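Chymotrypsin-like serine protease (PDB 1MBM) probably acts as the main chymotrypsin-like serine endopeptidase of equine arteritis virus, cleaving the viral replicase polyproteins at specific sites. Local coordinates at residues Ala87-Ala92 and Gly135-Thr140; Asp95-Leu100 and Ala188-Gly193. One frame throughout, in Å; residues are numbered along the deposited sequence.

Contact 1: residues Ala87-Ala92 and Gly135-Thr140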
# COMPACT_ATOMS: atom_id res chain seq x y z
N ALA A 87 7.90 -3.79 -0.20
CA ALA A 87 7.05 -2.84 -0.90
C ALA A 87 6.96 -1.60 -0.03
O ALA A 87 7.16 -1.67 1.19
CB ALA A 87 5.66 -3.42 -1.17
N SER A 88 6.70 -0.46 -0.65
CA SER A 88 6.58 0.78 0.09
C SER A 88 5.13 1.19 0.17
O SER A 88 4.45 1.26 -0.85
CB SER A 88 7.40 1.89 -0.59
OG SER A 88 8.80 1.66 -0.54
N TRP A 89 4.66 1.41 1.40
CA TRP A 89 3.35 1.96 1.67
C TRP A 89 3.58 3.46 1.72
O TRP A 89 4.26 3.96 2.61
CB TRP A 89 2.84 1.49 3.05
CG TRP A 89 2.06 0.20 3.03
CD1 TRP A 89 0.72 0.05 3.30
CD2 TRP A 89 2.55 -1.11 2.76
NE1 TRP A 89 0.36 -1.27 3.19
CE2 TRP A 89 1.46 -2.01 2.86
CE3 TRP A 89 3.81 -1.63 2.42
CZ2 TRP A 89 1.59 -3.38 2.66
CZ3 TRP A 89 3.94 -3.00 2.21
CH2 TRP A 89 2.83 -3.86 2.33
N CYS A 90 3.04 4.19 0.74
CA CYS A 90 3.30 5.62 0.61
C CYS A 90 2.33 6.45 1.42
O CYS A 90 1.37 7.01 0.88
CB CYS A 90 3.27 6.03 -0.86
SG CYS A 90 4.36 5.04 -1.93
N THR A 91 2.57 6.54 2.73
CA THR A 91 1.65 7.29 3.59
C THR A 91 1.92 8.78 3.54
O THR A 91 2.94 9.24 3.00
CB THR A 91 1.72 6.79 5.05
OG1 THR A 91 2.84 7.39 5.72
CG2 THR A 91 2.01 5.30 5.10
N ALA A 92 1.02 9.55 4.13
CA ALA A 92 1.18 11.00 4.18
C ALA A 92 2.30 11.45 5.12
O ALA A 92 2.62 12.64 5.17
CB ALA A 92 -0.11 11.64 4.54
N GLY A 135 1.21 -5.99 12.89
CA GLY A 135 1.63 -5.45 11.61
C GLY A 135 0.99 -6.09 10.40
O GLY A 135 1.50 -5.91 9.30
N VAL A 136 -0.11 -6.82 10.58
CA VAL A 136 -0.80 -7.42 9.44
C VAL A 136 -1.41 -6.32 8.57
O VAL A 136 -2.04 -5.40 9.08
CB VAL A 136 -1.92 -8.40 9.86
CG1 VAL A 136 -2.81 -8.78 8.67
CG2 VAL A 136 -1.35 -9.64 10.47
N ALA A 137 -1.18 -6.40 7.26
CA ALA A 137 -1.75 -5.44 6.34
C ALA A 137 -2.60 -6.16 5.29
O ALA A 137 -2.33 -7.31 4.96
CB ALA A 137 -0.63 -4.65 5.65
N TYR A 138 -3.63 -5.50 4.79
CA TYR A 138 -4.42 -6.04 3.69
C TYR A 138 -4.34 -5.02 2.56
O TYR A 138 -4.50 -3.82 2.80
CB TYR A 138 -5.86 -6.31 4.10
CG TYR A 138 -6.01 -7.22 5.30
CD1 TYR A 138 -5.74 -8.58 5.21
CD2 TYR A 138 -6.42 -6.71 6.53
CE1 TYR A 138 -5.86 -9.41 6.31
CE2 TYR A 138 -6.56 -7.54 7.64
CZ TYR A 138 -6.28 -8.88 7.53
OH TYR A 138 -6.43 -9.70 8.62
N VAL A 139 -4.05 -5.49 1.35
CA VAL A 139 -3.87 -4.62 0.20
C VAL A 139 -4.79 -5.02 -0.96
O VAL A 139 -4.88 -6.18 -1.30
CB VAL A 139 -2.41 -4.66 -0.29
CG1 VAL A 139 -2.23 -3.90 -1.62
CG2 VAL A 139 -1.45 -4.13 0.81
N THR A 140 -5.48 -4.06 -1.56
CA THR A 140 -6.36 -4.40 -2.66
C THR A 140 -5.73 -4.01 -3.99
O THR A 140 -5.32 -2.86 -4.15
CB THR A 140 -7.71 -3.68 -2.52
OG1 THR A 140 -8.39 -4.15 -1.34
CG2 THR A 140 -8.64 -4.08 -3.67
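The hydrophobic interior of the second β-barrel of the chymotrypsin-like fold is bridged here by W89, whose indole spans from strand 85-91 to the side chains of A137 and V139 on strand 136-140. The two strands are not paired: strands 117-120 and 123-132 lie between them in the antiparallel sheet, and W89 and V139, the residues closest in backbone register, have CA atoms 9.9 Å apart. The indole reaches across that width, and the corner of its six-membered ring on the side of the pyrrole nitrogen, CZ2, does the touching. W89 CZ2 approaches V139 CG2 to 3.6 Å and also meets the methyl of A137, with CB at 3.9 Å. Being two positions apart, A137 and V139 both project from the strand toward the tryptophan, and both reach the ring obliquely. V139 places CG1 anti to its backbone N (chi1 172°), which leaves CG2 as the branch that touches the indole. No hydrogen bond joins the segments, so their contact is one of apolar side chains alone. V118 of strand 117-120 packs against both W89 and V139, and the ring of H128 meets the indole with planes at about 70°. At another part of the indole, A87 O lies in the ring plane at the edge, 3.6 Å from W89 CE3.

Contact 2: residues Asp95-Leu100 and Ala188-Gly193; sequences DEEGLL and AMLIDG
Strand 95-100 and helix segment 188-192 pass with their axes 7.7 Å apart at closest and their chain directions 129° from each other, the closest CA pair being G98 and L190 at 6.5 Å. In this way the last helix of the α/β C-terminal extension is laid against a strand of the second chymotrypsin-like β-barrel. The nonpolar part of the contact is centred on L190, whose two methyls share the strand between them. L190 CD2 rests on the backbone carbonyl of G98, 3.6 Å from its O, and against the aliphatic part of E97, with E97 CG at 3.7 Å. The glutamate runs extended from a CG anti to the backbone N (chi1 177°), crossing the leucine at about a right angle. The other methyl, L190 CD1, lies against L99, 4.0 Å from its CA, and the L99 side chain likewise crosses that of L190 nearly perpendicularly. F161 also touches L190, and I191 on the next helical position reaches L106 of strand 105-106. Beyond the helix, R197 forms a salt bridge with E96, and N196 hydrogen-bonds both the E96 carboxylate and the backbone N of E97, holding the chain end to the same strand. No direct hydrogen bond links the two segments; instead one water donates to both backbones, 3.0 Å from E97 O and 2.7 Å from L190 O.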
# COMPACT_ATOMS: atom_id res chain seq x y z
N ASP A 95 7.23 6.97 3.61
CA ASP A 95 7.13 5.60 3.18
C ASP A 95 7.35 4.60 4.30
O ASP A 95 8.32 4.69 5.06
CB ASP A 95 8.14 5.31 2.07
CG ASP A 95 7.75 5.93 0.75
OD1 ASP A 95 6.71 6.63 0.69
OD2 ASP A 95 8.45 5.80 -0.26
N GLU A 96 6.46 3.63 4.38
CA GLU A 96 6.58 2.55 5.33
C GLU A 96 7.03 1.32 4.54
O GLU A 96 6.31 0.86 3.65
CB GLU A 96 5.21 2.32 5.98
CG GLU A 96 5.22 1.59 7.30
CD GLU A 96 6.07 2.26 8.36
OE1 GLU A 96 5.66 3.28 8.95
OE2 GLU A 96 7.15 1.74 8.61
N GLU A 97 8.23 0.82 4.82
CA GLU A 97 8.72 -0.38 4.15
C GLU A 97 8.10 -1.61 4.78
O GLU A 97 8.18 -1.79 5.99
CB GLU A 97 10.26 -0.47 4.20
CG GLU A 97 10.78 -1.76 3.57
CD GLU A 97 12.27 -1.74 3.24
OE1 GLU A 97 13.09 -2.02 4.14
OE2 GLU A 97 12.63 -1.46 2.07
N GLY A 98 7.46 -2.46 3.97
CA GLY A 98 6.82 -3.65 4.48
C GLY A 98 6.99 -4.87 3.60
O GLY A 98 7.62 -4.80 2.54
N LEU A 99 6.45 -6.00 4.05
CA LEU A 99 6.48 -7.24 3.28
C LEU A 99 5.22 -7.31 2.46
O LEU A 99 4.13 -7.05 2.97
CB LEU A 99 6.52 -8.46 4.19
CG LEU A 99 6.11 -9.78 3.53
CD1 LEU A 99 7.21 -10.27 2.57
CD2 LEU A 99 5.79 -10.85 4.57
N LEU A 100 5.37 -7.63 1.18
CA LEU A 100 4.21 -7.81 0.33
C LEU A 100 4.29 -9.18 -0.34
O LEU A 100 5.33 -9.56 -0.84
CB LEU A 100 4.15 -6.71 -0.74
CG LEU A 100 2.89 -6.81 -1.61
CD1 LEU A 100 2.03 -5.57 -1.49
CD2 LEU A 100 3.20 -7.15 -3.06
N ALA A 188 14.21 -11.40 7.41
CA ALA A 188 14.23 -11.06 8.85
C ALA A 188 14.30 -9.56 9.12
O ALA A 188 13.60 -9.05 10.00
CB ALA A 188 15.39 -11.76 9.56
N MET A 189 15.17 -8.86 8.38
CA MET A 189 15.35 -7.42 8.50
C MET A 189 14.11 -6.67 8.04
O MET A 189 13.78 -5.60 8.57
CB MET A 189 16.55 -6.94 7.67
CG MET A 189 17.92 -7.30 8.24
SD MET A 189 18.45 -6.23 9.59
CE MET A 189 18.73 -4.69 8.70
N LEU A 190 13.42 -7.24 7.05
CA LEU A 190 12.19 -6.66 6.55
C LEU A 190 11.20 -6.58 7.70
O LEU A 190 10.76 -5.50 8.09
CB LEU A 190 11.60 -7.50 5.41
CG LEU A 190 11.30 -6.80 4.08
CD1 LEU A 190 10.42 -7.66 3.18
CD2 LEU A 190 10.68 -5.43 4.29
N ILE A 191 10.88 -7.74 8.27
CA ILE A 191 9.96 -7.82 9.41
C ILE A 191 10.46 -7.03 10.63
O ILE A 191 9.68 -6.31 11.27
CB ILE A 191 9.67 -9.29 9.77
CG1 ILE A 191 9.02 -10.00 8.59
CG2 ILE A 191 8.76 -9.37 10.99
CD1 ILE A 191 8.83 -11.49 8.79
N ASP A 192 11.76 -7.12 10.92
CA ASP A 192 12.37 -6.36 12.02
C ASP A 192 12.30 -4.86 11.77
O ASP A 192 12.30 -4.08 12.72
CB ASP A 192 13.85 -6.74 12.17
CG ASP A 192 14.10 -7.64 13.36
OD1 ASP A 192 13.76 -8.84 13.29
OD2 ASP A 192 14.65 -7.23 14.41
N GLY A 193 12.26 -4.48 10.50
CA GLY A 193 12.20 -3.09 10.10
C GLY A 193 10.90 -2.39 10.42
O GLY A 193 10.77 -1.19 10.17
O HOH W 1 10.61 -3.00 7.16

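Overall arrangement
Contacts 1 and 2 have centres 10 Å apart and meet through neighbouring antiparallel strands of the second barrel, 85-91 and 94-100, which follow each other in the chain. Backbone hydrogen bonds between W89 and E96 and between A87 and G98 join them directly. Contact 1 lies in the barrel interior, about 3 Å from the centre of the chain, whereas contact 2 lies about 12 Å from it, where the C-terminal extension docks. Along the sequence the segments alternate: 87-92, 95-100, 135-140, 188-193. Strand 94-100 thus connects the core of the barrel to the extension that distinguishes this small proteinase.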